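Local coordinates for DUF2020 domain-containing protein (Corynebacterium diphtheriae, PDB 3V7B), which is of unknown function, a DUF2020-family protein whose fold of helices packed on an antiparallel sheet is consistent with membership of the Mog1p/PsbP clan, at residues P29-Q34 with K143-R148; A69-R74 with V126-N131; A115-Q120 with K137-A142. One frame throughout, in Å; residues are numbered along the deposited sequence.

Contact 1: P29-Q34 with K143-R148; sequences PYLDSQ and KEAIAR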
loop_
_atom_site.group_PDB
_atom_site.type_symbol
_atom_site.label_atom_id
_atom_site.label_comp_id
_atom_site.label_asym_id
_atom_site.label_seq_id
_atom_site.Cartn_x
_atom_site.Cartn_y
_atom_site.Cartn_z
ATOM N N PRO A 29 -4.795 11.138 -3.496
ATOM C CA PRO A 29 -4.047 12.424 -3.646
ATOM C C PRO A 29 -2.644 12.288 -4.153
ATOM O O PRO A 29 -2.092 13.253 -4.728
ATOM C CB PRO A 29 -4.089 13.067 -2.236
ATOM C CG PRO A 29 -5.201 12.378 -1.545
ATOM C CD PRO A 29 -5.367 10.978 -2.169
ATOM N N TYR A 30 -2.093 11.083 -4.099
ATOM C CA TYR A 30 -0.697 10.937 -4.438
ATOM C C TYR A 30 -0.387 9.906 -5.521
ATOM O O TYR A 30 0.752 9.577 -5.717
ATOM C CB TYR A 30 0.118 10.598 -3.178
ATOM C CG TYR A 30 -0.447 9.504 -2.337
ATOM C CD1 TYR A 30 -0.038 8.205 -2.534
ATOM C CD2 TYR A 30 -1.394 9.768 -1.324
ATOM C CE1 TYR A 30 -0.512 7.186 -1.743
ATOM C CE2 TYR A 30 -1.904 8.742 -0.523
ATOM C CZ TYR A 30 -1.471 7.474 -0.736
ATOM O OH TYR A 30 -1.960 6.480 0.050
ATOM N N LEU A 31 -1.402 9.335 -6.157
ATOM C CA LEU A 31 -1.171 8.341 -7.221
ATOM C C LEU A 31 -2.230 8.636 -8.302
ATOM O O LEU A 31 -3.425 8.665 -8.008
ATOM C CB LEU A 31 -1.352 6.936 -6.718
ATOM C CG LEU A 31 -0.262 6.339 -5.843
ATOM C CD1 LEU A 31 -0.568 4.879 -5.484
ATOM C CD2 LEU A 31 1.125 6.437 -6.511
ATOM N N ASP A 32 -1.778 8.820 -9.526
ATOM C CA ASP A 32 -2.678 9.056 -10.631
ATOM C C ASP A 32 -3.392 7.776 -11.039
ATOM O O ASP A 32 -2.744 6.731 -11.238
ATOM C CB ASP A 32 -1.830 9.613 -11.780
ATOM C CG ASP A 32 -2.624 9.829 -13.056
ATOM O OD1 ASP A 32 -3.173 10.945 -13.174
ATOM O OD2 ASP A 32 -2.681 8.894 -13.943
ATOM N N SER A 33 -4.725 7.860 -11.183
ATOM C CA SER A 33 -5.568 6.689 -11.495
ATOM C C SER A 33 -5.137 6.026 -12.814
ATOM O O SER A 33 -5.007 4.803 -12.883
ATOM C CB SER A 33 -7.071 7.084 -11.546
ATOM O OG SER A 33 -7.297 8.174 -10.592
ATOM N N GLN A 34 -4.878 6.828 -13.843
ATOM C CA GLN A 34 -4.433 6.257 -15.130
ATOM C C GLN A 34 -3.129 5.495 -14.977
ATOM O O GLN A 34 -2.992 4.416 -15.492
ATOM C CB GLN A 34 -4.305 7.310 -16.216
ATOM C CG GLN A 34 -5.627 7.878 -16.679
ATOM C CD GLN A 34 -5.395 8.817 -17.830
ATOM O OE1 GLN A 34 -5.397 10.033 -17.666
ATOM N NE2 GLN A 34 -5.079 8.254 -18.979
ATOM N N LYS A 143 7.164 3.017 -4.414
ATOM C CA LYS A 143 8.153 4.047 -4.713
ATOM C C LYS A 143 7.536 5.353 -5.173
ATOM O O LYS A 143 7.944 6.419 -4.742
ATOM C CB LYS A 143 9.144 3.528 -5.743
ATOM C CG LYS A 143 10.029 2.442 -5.162
ATOM C CD LYS A 143 11.006 1.889 -6.221
ATOM C CE LYS A 143 12.277 2.719 -6.265
ATOM N NZ LYS A 143 12.297 3.597 -7.456
ATOM N N GLU A 144 6.516 5.255 -6.011
ATOM C CA GLU A 144 5.846 6.424 -6.518
ATOM C C GLU A 144 5.106 7.157 -5.437
ATOM O O GLU A 144 5.206 8.400 -5.360
ATOM C CB GLU A 144 4.894 6.046 -7.647
ATOM C CG GLU A 144 4.124 7.194 -8.317
ATOM C CD GLU A 144 4.998 8.342 -8.841
ATOM O OE1 GLU A 144 6.198 8.143 -9.118
ATOM O OE2 GLU A 144 4.450 9.473 -8.943
ATOM N N ALA A 145 4.418 6.421 -4.560
ATOM C CA ALA A 145 3.692 7.050 -3.433
ATOM C C ALA A 145 4.689 7.755 -2.532
ATOM O O ALA A 145 4.496 8.928 -2.171
ATOM C CB ALA A 145 2.871 5.975 -2.634
ATOM N N ILE A 146 5.783 7.066 -2.185
ATOM C CA ILE A 146 6.801 7.664 -1.360
ATOM C C ILE A 146 7.368 8.959 -1.992
ATOM O O ILE A 146 7.554 9.935 -1.292
ATOM C CB ILE A 146 7.916 6.653 -1.033
ATOM C CG1 ILE A 146 7.377 5.571 -0.037
ATOM C CG2 ILE A 146 9.159 7.418 -0.486
ATOM C CD1 ILE A 146 8.274 4.323 0.100
ATOM N N ALA A 147 7.709 8.908 -3.293
ATOM C CA ALA A 147 8.154 10.125 -3.975
ATOM C C ALA A 147 7.083 11.255 -3.942
ATOM O O ALA A 147 7.352 12.401 -3.621
ATOM C CB ALA A 147 8.518 9.746 -5.413
ATOM N N ARG A 148 5.855 10.938 -4.308
ATOM C CA ARG A 148 4.794 11.948 -4.341
ATOM C C ARG A 148 4.491 12.538 -2.974
ATOM O O ARG A 148 4.139 13.708 -2.879
ATOM C CB ARG A 148 3.522 11.403 -4.991
ATOM C CG ARG A 148 3.628 11.231 -6.492
ATOM C CD ARG A 148 3.486 12.592 -7.157
ATOM N NE ARG A 148 2.139 13.121 -7.013
ATOM C CZ ARG A 148 1.126 12.765 -7.816
ATOM N NH1 ARG A 148 1.303 11.926 -8.838
ATOM N NH2 ARG A 148 -0.070 13.273 -7.632
HETATM O O HOH W 1 1.284 8.864 -10.041
#

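Contact 2: A69-R74 with V126-N131; sequences ATVMVR and VVVWSN. With EDO (1,2-ethanediol), chain C.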
loop_
_atom_site.group_PDB
_atom_site.type_symbol
_atom_site.label_atom_id
_atom_site.label_comp_id
_atom_site.label_asym_id
_atom_site.label_seq_id
_atom_site.Cartn_x
_atom_site.Cartn_y
_atom_site.Cartn_z
ATOM N N ALA A 69 -5.381 -3.099 -6.404
ATOM C CA ALA A 69 -4.224 -2.579 -5.654
ATOM C C ALA A 69 -4.729 -1.815 -4.445
ATOM O O ALA A 69 -5.743 -1.091 -4.466
ATOM C CB ALA A 69 -3.346 -1.664 -6.533
ATOM N N THR A 70 -3.976 -1.928 -3.387
ATOM C CA THR A 70 -4.246 -1.186 -2.171
ATOM C C THR A 70 -2.939 -0.550 -1.708
ATOM O O THR A 70 -1.907 -1.241 -1.601
ATOM C CB THR A 70 -4.756 -2.160 -1.066
ATOM O OG1 THR A 70 -6.006 -2.770 -1.459
ATOM C CG2 THR A 70 -4.867 -1.456 0.313
ATOM N N VAL A 71 -2.990 0.744 -1.359
ATOM C CA VAL A 71 -1.795 1.450 -0.938
ATOM C C VAL A 71 -2.103 2.066 0.403
ATOM O O VAL A 71 -3.079 2.806 0.540
ATOM C CB VAL A 71 -1.359 2.566 -1.928
ATOM C CG1 VAL A 71 -0.184 3.366 -1.390
ATOM C CG2 VAL A 71 -1.022 1.935 -3.318
HETATM N N MSE A 72 -1.281 1.695 1.390
HETATM C CA MSE A 72 -1.452 2.147 2.750
HETATM C C MSE A 72 -0.185 2.768 3.347
HETATM O O MSE A 72 0.889 2.156 3.363
HETATM C CB MSE A 72 -1.971 1.034 3.658
HETATM C CG MSE A 72 -2.213 1.511 5.147
HETATM SE SE MSE A 72 -2.988 0.062 6.191
HETATM C CE MSE A 72 -1.398 -1.099 6.090
ATOM N N VAL A 73 -0.329 4.021 3.802
ATOM C CA VAL A 73 0.678 4.783 4.493
ATOM C C VAL A 73 0.388 4.896 5.999
ATOM O O VAL A 73 -0.662 5.330 6.413
ATOM C CB VAL A 73 0.888 6.188 3.875
ATOM C CG1 VAL A 73 2.023 6.933 4.650
ATOM C CG2 VAL A 73 1.299 6.029 2.393
ATOM N N ARG A 74 1.320 4.442 6.851
ATOM C CA ARG A 74 1.105 4.368 8.273
ATOM C C ARG A 74 2.100 5.280 8.991
ATOM O O ARG A 74 3.272 5.273 8.710
ATOM C CB ARG A 74 1.332 2.980 8.815
ATOM C CG ARG A 74 0.266 1.958 8.581
ATOM C CD ARG A 74 -1.131 2.367 8.731
ATOM N NE ARG A 74 -1.421 2.890 10.091
ATOM C CZ ARG A 74 -1.807 2.189 11.140
ATOM N NH1 ARG A 74 -2.074 0.917 11.037
ATOM N NH2 ARG A 74 -1.997 2.799 12.306
ATOM N N VAL A 126 4.960 2.012 4.635
ATOM C CA VAL A 126 4.264 2.066 3.365
ATOM C C VAL A 126 4.065 0.609 2.892
ATOM O O VAL A 126 5.045 -0.136 2.703
ATOM C CB VAL A 126 5.043 2.902 2.312
ATOM C CG1 VAL A 126 4.410 2.815 0.916
ATOM C CG2 VAL A 126 5.187 4.373 2.744
ATOM N N VAL A 127 2.821 0.193 2.686
ATOM C CA VAL A 127 2.521 -1.175 2.217
ATOM C C VAL A 127 1.658 -1.069 0.938
ATOM O O VAL A 127 0.678 -0.327 0.885
ATOM C CB VAL A 127 1.711 -1.988 3.290
ATOM C CG1 VAL A 127 1.345 -3.380 2.816
ATOM C CG2 VAL A 127 2.432 -2.018 4.667
ATOM N N VAL A 128 1.965 -1.878 -0.058
ATOM C CA VAL A 128 1.183 -1.908 -1.235
ATOM C C VAL A 128 0.947 -3.380 -1.488
ATOM O O VAL A 128 1.901 -4.167 -1.404
ATOM C CB VAL A 128 1.924 -1.282 -2.444
ATOM C CG1 VAL A 128 1.197 -1.475 -3.745
ATOM C CG2 VAL A 128 2.187 0.220 -2.269
ATOM N N TRP A 129 -0.320 -3.704 -1.734
ATOM C CA TRP A 129 -0.738 -5.016 -2.152
ATOM C C TRP A 129 -1.244 -4.855 -3.589
ATOM O O TRP A 129 -1.887 -3.847 -3.924
ATOM C CB TRP A 129 -1.891 -5.472 -1.281
ATOM C CG TRP A 129 -1.538 -5.829 0.124
ATOM C CD1 TRP A 129 -1.048 -7.011 0.596
ATOM C CD2 TRP A 129 -1.724 -4.991 1.282
ATOM N NE1 TRP A 129 -0.945 -6.992 1.959
ATOM C CE2 TRP A 129 -1.323 -5.785 2.432
ATOM C CE3 TRP A 129 -2.215 -3.695 1.483
ATOM C CZ2 TRP A 129 -1.419 -5.308 3.699
ATOM C CZ3 TRP A 129 -2.270 -3.193 2.765
ATOM C CH2 TRP A 129 -1.893 -3.943 3.853
ATOM N N SER A 130 -0.959 -5.837 -4.413
ATOM C CA SER A 130 -1.490 -5.918 -5.761
ATOM C C SER A 130 -2.121 -7.284 -5.982
ATOM O O SER A 130 -1.670 -8.264 -5.428
ATOM C CB SER A 130 -0.375 -5.750 -6.792
ATOM O OG SER A 130 -0.798 -6.175 -8.090
ATOM N N ASN A 131 -3.127 -7.333 -6.848
ATOM C CA ASN A 131 -3.762 -8.616 -7.206
ATOM C C ASN A 131 -2.956 -9.352 -8.264
ATOM O O ASN A 131 -3.359 -10.429 -8.686
ATOM C CB ASN A 131 -5.253 -8.451 -7.626
ATOM C CG ASN A 131 -5.421 -7.797 -8.988
ATOM O OD1 ASN A 131 -4.468 -7.302 -9.578
ATOM N ND2 ASN A 131 -6.670 -7.804 -9.507
HETATM C C1 EDO C . -5.457 -7.435 -3.509
HETATM O O1 EDO C . -6.894 -7.409 -3.526
HETATM C C2 EDO C . -4.934 -5.992 -3.423
HETATM O O2 EDO C . -5.396 -5.194 -2.307
#

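Contact 3: A115-Q120 with K137-A142; sequences AVYAVQ and KAELMA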
loop_
_atom_site.group_PDB
_atom_site.type_symbol
_atom_site.label_atom_id
_atom_site.label_comp_id
_atom_site.label_asym_id
_atom_site.label_seq_id
_atom_site.Cartn_x
_atom_site.Cartn_y
_atom_site.Cartn_z
ATOM N N ALA A 115 0.631 -9.831 -4.750
ATOM C CA ALA A 115 1.961 -9.385 -4.470
ATOM C C ALA A 115 1.857 -8.424 -3.309
ATOM O O ALA A 115 0.838 -7.797 -3.149
ATOM C CB ALA A 115 2.573 -8.679 -5.685
ATOM N N VAL A 116 2.961 -8.242 -2.617
ATOM C CA VAL A 116 3.078 -7.241 -1.556
ATOM C C VAL A 116 4.452 -6.576 -1.590
ATOM O O VAL A 116 5.459 -7.163 -2.010
ATOM C CB VAL A 116 2.821 -7.864 -0.154
ATOM C CG1 VAL A 116 3.912 -8.926 0.168
ATOM C CG2 VAL A 116 2.589 -6.769 0.941
ATOM N N TYR A 117 4.494 -5.332 -1.131
ATOM C CA TYR A 117 5.714 -4.623 -1.014
ATOM C C TYR A 117 5.521 -3.735 0.192
ATOM O O TYR A 117 4.607 -2.857 0.233
ATOM C CB TYR A 117 6.062 -3.802 -2.284
ATOM C CG TYR A 117 7.451 -3.132 -2.238
ATOM C CD1 TYR A 117 8.563 -3.759 -2.861
ATOM C CD2 TYR A 117 7.661 -1.893 -1.638
ATOM C CE1 TYR A 117 9.815 -3.199 -2.839
ATOM C CE2 TYR A 117 8.926 -1.318 -1.616
ATOM C CZ TYR A 117 10.005 -1.978 -2.246
ATOM O OH TYR A 117 11.280 -1.467 -2.271
ATOM N N ALA A 118 6.332 -3.981 1.208
ATOM C CA ALA A 118 6.166 -3.339 2.522
ATOM C C ALA A 118 7.476 -2.890 3.101
ATOM O O ALA A 118 8.405 -3.659 3.279
ATOM C CB ALA A 118 5.443 -4.261 3.490
ATOM N N VAL A 119 7.588 -1.577 3.350
ATOM C CA VAL A 119 8.817 -1.019 3.838
ATOM C C VAL A 119 8.574 0.015 4.902
ATOM O O VAL A 119 7.515 0.597 4.982
ATOM C CB VAL A 119 9.682 -0.352 2.748
ATOM C CG1 VAL A 119 10.298 -1.445 1.778
ATOM C CG2 VAL A 119 8.830 0.733 1.993
ATOM N N GLN A 120 9.544 0.150 5.772
ATOM C CA GLN A 120 9.511 1.265 6.747
ATOM C C GLN A 120 10.801 2.047 6.790
ATOM O O GLN A 120 11.873 1.581 6.420
ATOM C CB GLN A 120 9.135 0.758 8.129
ATOM C CG GLN A 120 10.074 -0.216 8.821
ATOM C CD GLN A 120 11.427 0.274 9.253
ATOM O OE1 GLN A 120 11.644 1.391 9.802
ATOM N NE2 GLN A 120 12.369 -0.569 9.048
ATOM N N LYS A 137 5.317 -4.663 -9.658
ATOM C CA LYS A 137 4.206 -3.725 -9.778
ATOM C C LYS A 137 3.918 -2.958 -8.469
ATOM O O LYS A 137 3.775 -1.733 -8.452
ATOM C CB LYS A 137 2.970 -4.438 -10.322
ATOM C CG LYS A 137 3.152 -4.784 -11.796
ATOM C CD LYS A 137 2.028 -5.712 -12.277
ATOM C CE LYS A 137 2.151 -6.060 -13.756
ATOM N NZ LYS A 137 0.874 -6.716 -14.280
ATOM N N ALA A 138 3.913 -3.705 -7.382
ATOM C CA ALA A 138 3.732 -3.224 -6.034
ATOM C C ALA A 138 4.914 -2.330 -5.651
ATOM O O ALA A 138 4.750 -1.247 -5.026
ATOM C CB ALA A 138 3.610 -4.405 -5.060
ATOM N N GLU A 139 6.097 -2.736 -6.046
ATOM C CA GLU A 139 7.306 -1.941 -5.765
ATOM C C GLU A 139 7.259 -0.577 -6.444
ATOM O O GLU A 139 7.579 0.406 -5.859
ATOM C CB GLU A 139 8.525 -2.705 -6.211
ATOM C CG GLU A 139 9.807 -1.932 -6.059
ATOM C CD GLU A 139 11.025 -2.809 -6.366
ATOM O OE1 GLU A 139 10.964 -4.040 -6.131
ATOM O OE2 GLU A 139 12.022 -2.239 -6.808
ATOM N N LEU A 140 6.815 -0.530 -7.690
ATOM C CA LEU A 140 6.718 0.743 -8.452
ATOM C C LEU A 140 5.711 1.680 -7.856
ATOM O O LEU A 140 5.962 2.880 -7.723
ATOM C CB LEU A 140 6.338 0.465 -9.901
ATOM C CG LEU A 140 7.374 -0.206 -10.810
ATOM C CD1 LEU A 140 6.758 -0.682 -12.148
ATOM C CD2 LEU A 140 8.541 0.770 -11.023
HETATM N N MSE A 141 4.585 1.102 -7.436
HETATM C CA MSE A 141 3.576 1.882 -6.758
HETATM C C MSE A 141 4.057 2.430 -5.403
HETATM O O MSE A 141 3.792 3.568 -5.073
HETATM C CB MSE A 141 2.266 1.037 -6.654
HETATM C CG MSE A 141 1.585 0.860 -7.969
HETATM SE SE MSE A 141 -0.157 -0.032 -7.858
HETATM C CE MSE A 141 0.392 -1.868 -7.584
ATOM N N ALA A 142 4.720 1.602 -4.603
ATOM C CA ALA A 142 5.240 2.081 -3.313
ATOM C C ALA A 142 6.225 3.196 -3.507
ATOM O O ALA A 142 6.172 4.225 -2.802
ATOM C CB ALA A 142 5.883 0.979 -2.521
#

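Contact 1: P29-Q34 with K143-R148
Y30 and R148 meet where the loop 29-34 passes the last turns of helix 135-149. CG of Y30 sits between the backbone N and the carbonyl carbon (chi1 48°), and the ring drops beside the helix, its CD1 3.7 Å from CB of A145. The small methyl of A145 lets the ring come close to the helix backbone, while the phenol OH, deeper in, bonds the carbonyl of P56. R148 closes the outer side. Its CB lies 3.4 Å from O of Y30, and its chain, bent at chi2 and chi3, folds back to lay the guanidinium over that oxygen, 3.8 Å above the middle of the group. This buried carbonyl has no partner in the model, so the overlying positive charge may ease its burial. Arginine suits this exposed margin, apolar near the backbone and charged at its end; R148 NH1 makes a long salt bridge, 4.0 Å, to E144 OE2 in the same helix. L31 adds CD2, 3.6 Å from CG of E144. Next along, D32 N-caps helix 33-40, its OD2 accepting from W35 N. The arrangement is a loop-to-helix contact, clasping the lead-in to an N-capped helix against the helix packed on the sheet.

Contact 2: A69-R74 with V126-N131
T70 and W129 face each other as a hydrogen-bonded pair: T70 N donates to W129 O (2.9 Å) and W129 N to T70 O. M72 and V127 repeat the exchange, with V127 N 2.8 Å from M72 O and both N-H...O angles at 169°. Between these pairs V71 packs on V128, CG2 to CG2 at 3.8 Å; valines, branched at CB, suit extended backbone, and V128 faces A142 of helix 135-149 whereas V71 lies under L31 of the loop 29-34. The strands run antiparallel (175°) at the middle of the antiparallel sheet, each flanked further out: A69 and V71 bond to 57-61, V126 and V128 to 114-121. On the face of T70, M72 and W129, packing slackens from one end to the other. Selenomethionine M72, bent at chi3, brings CE to the indole edge, 3.7 Å from W129 CH2, while V127 CG1 lies over one face of the W129 ring, offset toward its margin, 3.3 Å above the plane; W88 and A89 of helix 79-89 cover this end. Toward A69 the face is partly exposed: CG2 of T70 touches W129 CE3 at 3.7 Å, and T70 OG1 hydrogen-bonds at 2.6 Å to O2 of an ethanediol, probably from the crystallisation liquor, which P67 O also holds.

Contact 3: A115-Q120 with K137-A142
With CG anti to the backbone N (chi1 -174°), Y117 swings its ring up from the strand toward the helix, and E139, whose CG is likewise anti to its own N, sends its extended chain obliquely across the ring. The torsion of Y117 puts its ring face under CA of E139, which stands 3.9 Å from the ring centroid and 20° off its normal, a CH-pi contact. Further out, CG of E139 lies 3.5 Å from CE1 of Y117, and the carboxylate is turned moderately from the ring plane. The aliphatic half of a glutamate serves here as packing surface, while OE1 of E139 still lies 3.6 Å from CE1 of Y117 and forms a salt bridge with R108. CB of A142 sits 3.5 Å from CD2 of Y117, away from the CD1 and CE1 atoms that the E139 side chain touches, and lower down CB of A138 meets CB of Y117 at 3.8 Å. Two alanines one turn apart leave a shallow helix surface on which a broad tyrosine can settle, and A115 of the strand adds a methyl, its CB 4.4 Å from CB of A138. No hydrogen bond joins the two segments; the buried phenol OH is bonded to the carbonyl of E100. Strand and helix axes approach to 7.2 Å and cross at -37°, with V128 of the adjoining strand 124-130 packing under A142, A98 of strand 96-98 flanking Y117, W35 and V36 of helix 33-40 against M141, and helix 79-89 on the opposite face of the sheet, where it touches A118.

How the contacts relate
Contact 2 lies at the heart of the chain and contact 3 is also buried, whereas contact 1 reaches the surface. Contacts 1 and 3 share helix 135-149, using successive stretches of it, and contacts 2 and 3 share the sheet through the neighbouring strands 124-130 and 114-121, bonded between V128 N and Y117 O. The chemistry follows the place: backbone hydrogen bonds join strand to strand in contact 2, apolar and CH-pi packing joins helix to sheet in contact 3, and contact 1 adds an arginine at its solvent side. Y30 and L31 reach V71, and I146 reaches V126, tying contact 1 to the sheet.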